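PDB 3KXW: saframycin Mx1 synthetase B from Legionella pneumophila subsp. pneumophila, which is a fatty acid AMP ligase of the ANL superfamily of AMP-binding enzymes, with an AMP-binding domain followed by a smaller C-terminal domain. Local coordinates for residues D207-F212 / A261-S266; K254-Y259 / L288-T293. All blocks are in the same frame, centred on the assembly; numbering follows the deposited sequence.

Contact 1: D207-F212 / A261-S266; sequences DETIIF and ATISGS
Ile211 and Ile263 form a single parallel beta bridge, by which strand 210-213, at the border of one sheet of the AMP-binding domain, meets strand 263-266, at the border of another. Their short axes approach to 4.9 Å at 25°. Ile263 is gripped at both backbone poles: its N donates to Ile210 O, 26° out of the carbonyl plane, while its O receives Phe212 N at 3.0 Å. Ile210 O carries a second donor, Thr262 N at 2.9 Å, which lies in the carbonyl plane on a lone pair. Thr262 adds a side-chain grip. Its OG1, set between its own backbone N and carbonyl carbon (chi1 67°), accepts Ile210 N at 3.1 Å and shares a water with Thr209 OG1, which is also bonded to Asn206 N. Farther along, Ser264 OG donates to Phe212 O at 2.8 Å from above the carbonyl plane, and a water links that oxygen to Gly265 N. The CB atoms of Phe212 and Ala261 pack at 3.7 Å. Strand 236-239 bonds to Ile211 and strand 293-296 to Ser264, continuing the two sheets, while helix 250-259 supplies Trp252 to Ser264 OG and His255 to the Phe212 ring.

Contact 2: K254-Y259 / L288-T293; sequences KHITKY and LSSWVT
One face of the Trp291 indole receives the CD1 methyl of Ile256, which stands 3.4 Å from the centroid of the six-membered ring and only 3° off its normal. The distances from CD1 to the ring atoms confirm the centring: CE3 is nearest at 3.6 Å, and the other five atoms of the six-membered ring lie little farther away. This is a CH-pi contact. The rings of Phe318 and Trp252 meet the indole edge-to-face, and its NE1 is bonded to Ser264 O, with a second, weak bond to Thr293 O (N-H...O angle 122°). The Ser264 bond, with a lesser share from Thr293, holds the polar edge of this buried ring and would limit its rotation.

Ile256 reaches the ring through an extended CG1 arm (chi2 173°), which carries CD1 away from the helix. Its other branch, CG2, lies anti to the backbone N and meets Leu288 CD2 at 3.8 Å; the two side chains cross at about a right angle. CG2 also approaches Trp291 CB, so the forked isoleucine touches both ends of a type I beta turn, Leu288 to Trp291, closed by Trp291 N to Leu288 O at 3.1 Å. Trp291 is in addition the centre of an inverse gamma turn. Within the AMP-binding domain, one side of helix 250-259 thus packs on the loop that leads into strand 293-296.

Leu288 CD2 also lies 3.8 Å from Thr257 OG1. That hydroxyl has polar partners elsewhere, Leu253 O on the preceding helical turn and Asp287 N just before the loop segment, through which the helix gains a polar tie to the loop. Ser290 directs its CB toward the helix, but the polar partner of its OG is Ala261 O, in the loop that follows the helix.

Overall arrangement
Contacts 1 and 2 have centres 8 Å apart and alternate along the chain: helix 250-259 of contact 2 is followed, after a short loop, by strand 263-266 of contact 1, and the loop 288-293 leads into strand 293-296 beside it. Two hydrogen bonds join them directly, the Ser290 to Ala261 bond (OG to O, 2.6 Å) and that from Thr293 N to Thr262 O at 3.1 Å. On the helix side the link is packing, with Phe212 CE1 3.4 Å from His255 CB. Contact 1 is closer to the ligand: the side chain of Ile211 is about 4 Å from bound 5'-O-[(S)-(dodecanoyloxy)(hydroxy)phosphoryl]adenosine, whereas that of Trp291 in contact 2 is about 10 Å away.

Contact 1: D207-F212 / A261-S266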
loop_
_atom_site.group_PDB
_atom_site.type_symbol
_atom_site.label_atom_id
_atom_site.label_comp_id
_atom_site.label_asym_id
_atom_site.label_seq_id
_atom_site.Cartn_x
_atom_site.Cartn_y
_atom_site.Cartn_z
ATOM N N ASP A 207 -2.489 -5.953 -24.709
ATOM C CA ASP A 207 -2.268 -7.390 -24.542
ATOM C C ASP A 207 -0.791 -7.800 -24.613
ATOM O O ASP A 207 -0.451 -8.981 -24.630
ATOM C CB ASP A 207 -3.189 -8.210 -25.471
ATOM C CG ASP A 207 -2.968 -7.896 -26.915
ATOM O OD1 ASP A 207 -1.850 -7.435 -27.214
ATOM O OD2 ASP A 207 -3.893 -8.102 -27.747
ATOM N N GLU A 208 0.100 -6.819 -24.619
ATOM C CA GLU A 208 1.495 -7.094 -24.317
ATOM C C GLU A 208 1.748 -6.913 -22.802
ATOM O O GLU A 208 2.780 -7.339 -22.275
ATOM C CB GLU A 208 2.372 -6.143 -25.117
ATOM C CG GLU A 208 3.818 -6.545 -25.225
ATOM C CD GLU A 208 4.601 -5.581 -26.109
ATOM O OE1 GLU A 208 4.052 -5.135 -27.163
ATOM O OE2 GLU A 208 5.751 -5.264 -25.742
ATOM N N THR A 209 0.801 -6.290 -22.109
ATOM C CA THR A 209 1.050 -5.866 -20.724
ATOM C C THR A 209 1.299 -7.054 -19.809
ATOM O O THR A 209 0.572 -8.051 -19.864
ATOM C CB THR A 209 -0.137 -5.060 -20.159
ATOM O OG1 THR A 209 -0.325 -3.866 -20.938
ATOM C CG2 THR A 209 0.106 -4.700 -18.692
ATOM N N ILE A 210 2.326 -6.958 -18.970
ATOM C CA ILE A 210 2.533 -7.936 -17.915
ATOM C C ILE A 210 2.810 -7.183 -16.615
ATOM O O ILE A 210 3.678 -6.331 -16.550
ATOM C CB ILE A 210 3.687 -8.888 -18.251
ATOM C CG1 ILE A 210 3.304 -9.725 -19.490
ATOM C CG2 ILE A 210 4.018 -9.797 -17.059
ATOM C CD1 ILE A 210 4.355 -10.734 -19.887
ATOM N N ILE A 211 2.054 -7.483 -15.573
ATOM C CA ILE A 211 2.290 -6.768 -14.334
ATOM C C ILE A 211 3.110 -7.608 -13.372
ATOM O O ILE A 211 2.833 -8.795 -13.189
ATOM C CB ILE A 211 0.955 -6.358 -13.682
ATOM C CG1 ILE A 211 0.181 -5.413 -14.621
ATOM C CG2 ILE A 211 1.195 -5.757 -12.297
ATOM C CD1 ILE A 211 -1.221 -5.033 -14.102
ATOM N N PHE A 212 4.124 -7.014 -12.761
ATOM C CA PHE A 212 4.796 -7.699 -11.660
ATOM C C PHE A 212 4.506 -6.958 -10.356
ATOM O O PHE A 212 4.473 -5.729 -10.338
ATOM C CB PHE A 212 6.310 -7.825 -11.868
ATOM C CG PHE A 212 6.957 -8.623 -10.800
ATOM C CD1 PHE A 212 7.046 -10.008 -10.923
ATOM C CD2 PHE A 212 7.338 -8.029 -9.596
ATOM C CE1 PHE A 212 7.580 -10.768 -9.893
ATOM C CE2 PHE A 212 7.859 -8.792 -8.574
ATOM C CZ PHE A 212 7.980 -10.170 -8.715
ATOM N N ALA A 261 8.202 -8.016 -17.490
ATOM C CA ALA A 261 7.112 -7.213 -16.976
ATOM C C ALA A 261 7.176 -5.820 -17.575
ATOM O O ALA A 261 8.267 -5.262 -17.810
ATOM C CB ALA A 261 7.161 -7.147 -15.411
ATOM N N THR A 262 6.006 -5.249 -17.827
ATOM C CA THR A 262 5.912 -3.932 -18.437
ATOM C C THR A 262 5.458 -2.879 -17.422
ATOM O O THR A 262 5.790 -1.680 -17.532
ATOM C CB THR A 262 4.941 -3.934 -19.675
ATOM O OG1 THR A 262 3.599 -4.177 -19.250
ATOM C CG2 THR A 262 5.328 -5.037 -20.659
ATOM N N ILE A 263 4.683 -3.327 -16.444
ATOM C CA ILE A 263 4.202 -2.438 -15.391
ATOM C C ILE A 263 4.537 -3.017 -14.024
ATOM O O ILE A 263 4.264 -4.173 -13.769
ATOM C CB ILE A 263 2.687 -2.251 -15.489
ATOM C CG1 ILE A 263 2.320 -1.725 -16.885
ATOM C CG2 ILE A 263 2.209 -1.270 -14.432
ATOM C CD1 ILE A 263 0.799 -1.489 -17.035
ATOM N N SER A 264 5.186 -2.226 -13.179
ATOM C CA SER A 264 5.464 -2.648 -11.808
ATOM C C SER A 264 5.736 -1.375 -11.055
ATOM O O SER A 264 6.147 -0.372 -11.647
ATOM C CB SER A 264 6.669 -3.613 -11.774
ATOM O OG SER A 264 6.819 -4.263 -10.529
ATOM N N GLY A 265 5.436 -1.351 -9.758
ATOM C CA GLY A 265 5.719 -0.150 -8.996
ATOM C C GLY A 265 5.525 -0.346 -7.501
ATOM O O GLY A 265 5.388 -1.467 -7.044
ATOM N N SER A 266 5.476 0.758 -6.758
ATOM C CA SER A 266 5.586 0.703 -5.306
ATOM C C SER A 266 5.496 2.105 -4.734
ATOM O O SER A 266 5.530 3.083 -5.469
ATOM C CB SER A 266 6.964 0.142 -4.922
ATOM O OG SER A 266 8.009 1.017 -5.374
HETATM O O HOH W 1 2.094 -2.308 -20.434
HETATM O O HOH W 2 3.716 -3.575 -8.906
#

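Contact 2: K254-Y259 / L288-T293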
loop_
_atom_site.group_PDB
_atom_site.type_symbol
_atom_site.label_atom_id
_atom_site.label_comp_id
_atom_site.label_asym_id
_atom_site.label_seq_id
_atom_site.Cartn_x
_atom_site.Cartn_y
_atom_site.Cartn_z
ATOM N N LYS A 254 15.277 -8.772 -10.988
ATOM C CA LYS A 254 15.461 -10.068 -11.660
ATOM C C LYS A 254 14.160 -10.620 -12.250
ATOM O O LYS A 254 14.128 -11.087 -13.404
ATOM C CB LYS A 254 16.046 -11.114 -10.714
ATOM C CG LYS A 254 17.536 -10.992 -10.514
ATOM C CD LYS A 254 18.053 -12.258 -9.797
ATOM C CE LYS A 254 19.570 -12.253 -9.634
ATOM N NZ LYS A 254 20.057 -13.465 -8.890
ATOM N N HIS A 255 13.086 -10.586 -11.476
ATOM C CA HIS A 255 11.810 -11.074 -12.013
ATOM C C HIS A 255 11.261 -10.198 -13.126
ATOM O O HIS A 255 10.700 -10.717 -14.089
ATOM C CB HIS A 255 10.772 -11.278 -10.912
ATOM C CG HIS A 255 11.101 -12.425 -10.018
ATOM N ND1 HIS A 255 10.816 -12.442 -8.673
ATOM C CD2 HIS A 255 11.733 -13.591 -10.287
ATOM C CE1 HIS A 255 11.233 -13.583 -8.152
ATOM N NE2 HIS A 255 11.788 -14.298 -9.110
ATOM N N ILE A 256 11.410 -8.881 -12.997
ATOM C CA ILE A 256 10.961 -7.987 -14.045
ATOM C C ILE A 256 11.688 -8.379 -15.317
ATOM O O ILE A 256 11.104 -8.399 -16.416
ATOM C CB ILE A 256 11.230 -6.501 -13.687
ATOM C CG1 ILE A 256 10.177 -6.011 -12.659
ATOM C CG2 ILE A 256 11.246 -5.633 -14.940
ATOM C CD1 ILE A 256 10.459 -4.575 -12.089
ATOM N N THR A 257 12.968 -8.703 -15.149
ATOM C CA THR A 257 13.824 -9.086 -16.259
ATOM C C THR A 257 13.346 -10.399 -16.893
ATOM O O THR A 257 13.128 -10.471 -18.110
ATOM C CB THR A 257 15.286 -9.263 -15.791
ATOM O OG1 THR A 257 15.828 -7.987 -15.397
ATOM C CG2 THR A 257 16.138 -9.859 -16.933
ATOM N N LYS A 258 13.212 -11.424 -16.056
ATOM C CA LYS A 258 12.840 -12.764 -16.494
ATOM C C LYS A 258 11.483 -12.796 -17.185
ATOM O O LYS A 258 11.344 -13.395 -18.239
ATOM C CB LYS A 258 12.832 -13.729 -15.316
ATOM C CG LYS A 258 12.543 -15.190 -15.691
ATOM C CD LYS A 258 12.672 -16.099 -14.472
ATOM C CE LYS A 258 12.225 -17.517 -14.787
ATOM N NZ LYS A 258 12.538 -18.420 -13.650
ATOM N N TYR A 259 10.503 -12.110 -16.603
ATOM C CA TYR A 259 9.122 -12.200 -17.062
ATOM C C TYR A 259 8.735 -11.091 -18.035
ATOM O O TYR A 259 7.580 -11.000 -18.454
ATOM C CB TYR A 259 8.176 -12.237 -15.845
ATOM C CG TYR A 259 8.312 -13.535 -15.071
ATOM C CD1 TYR A 259 7.644 -14.681 -15.481
ATOM C CD2 TYR A 259 9.138 -13.625 -13.961
ATOM C CE1 TYR A 259 7.782 -15.880 -14.790
ATOM C CE2 TYR A 259 9.289 -14.832 -13.264
ATOM C CZ TYR A 259 8.608 -15.955 -13.698
ATOM O OH TYR A 259 8.724 -17.155 -13.015
ATOM N N LEU A 288 16.056 -4.246 -17.950
ATOM C CA LEU A 288 14.810 -3.641 -17.526
ATOM C C LEU A 288 14.142 -2.896 -18.673
ATOM O O LEU A 288 13.276 -2.048 -18.450
ATOM C CB LEU A 288 15.076 -2.684 -16.347
ATOM C CG LEU A 288 15.717 -3.368 -15.128
ATOM C CD1 LEU A 288 16.175 -2.335 -14.061
ATOM C CD2 LEU A 288 14.834 -4.475 -14.517
ATOM N N SER A 289 14.551 -3.193 -19.909
ATOM C CA SER A 289 13.985 -2.478 -21.060
ATOM C C SER A 289 12.478 -2.682 -21.245
ATOM O O SER A 289 11.821 -1.817 -21.804
ATOM C CB SER A 289 14.725 -2.827 -22.366
ATOM O OG SER A 289 14.800 -4.235 -22.531
ATOM N N SER A 290 11.944 -3.820 -20.805
ATOM C CA SER A 290 10.509 -4.096 -20.928
ATOM C C SER A 290 9.663 -3.201 -20.025
ATOM O O SER A 290 8.461 -3.008 -20.267
ATOM C CB SER A 290 10.184 -5.572 -20.601
ATOM O OG SER A 290 10.377 -5.896 -19.219
ATOM N N TRP A 291 10.299 -2.686 -18.973
ATOM C CA TRP A 291 9.623 -2.005 -17.863
ATOM C C TRP A 291 9.305 -0.554 -18.245
ATOM O O TRP A 291 10.111 0.342 -18.024
ATOM C CB TRP A 291 10.523 -2.079 -16.615
ATOM C CG TRP A 291 9.872 -1.667 -15.311
ATOM C CD1 TRP A 291 8.543 -1.422 -15.082
ATOM C CD2 TRP A 291 10.534 -1.487 -14.055
ATOM N NE1 TRP A 291 8.350 -1.077 -13.754
ATOM C CE2 TRP A 291 9.555 -1.116 -13.109
ATOM C CE3 TRP A 291 11.866 -1.589 -13.642
ATOM C CZ2 TRP A 291 9.869 -0.862 -11.768
ATOM C CZ3 TRP A 291 12.176 -1.332 -12.321
ATOM C CH2 TRP A 291 11.185 -0.980 -11.397
ATOM N N VAL A 292 8.142 -0.334 -18.850
ATOM C CA VAL A 292 7.809 0.985 -19.396
ATOM C C VAL A 292 7.006 1.884 -18.469
ATOM O O VAL A 292 6.942 3.084 -18.699
ATOM C CB VAL A 292 7.080 0.890 -20.766
ATOM C CG1 VAL A 292 7.944 0.156 -21.772
ATOM C CG2 VAL A 292 5.688 0.235 -20.618
ATOM N N THR A 293 6.421 1.303 -17.420
ATOM C CA THR A 293 5.695 2.079 -16.416
ATOM C C THR A 293 6.113 1.623 -15.028
ATOM O O THR A 293 5.733 0.536 -14.575
ATOM C CB THR A 293 4.185 1.912 -16.540
ATOM O OG1 THR A 293 3.779 2.297 -17.850
ATOM C CG2 THR A 293 3.457 2.793 -15.507
#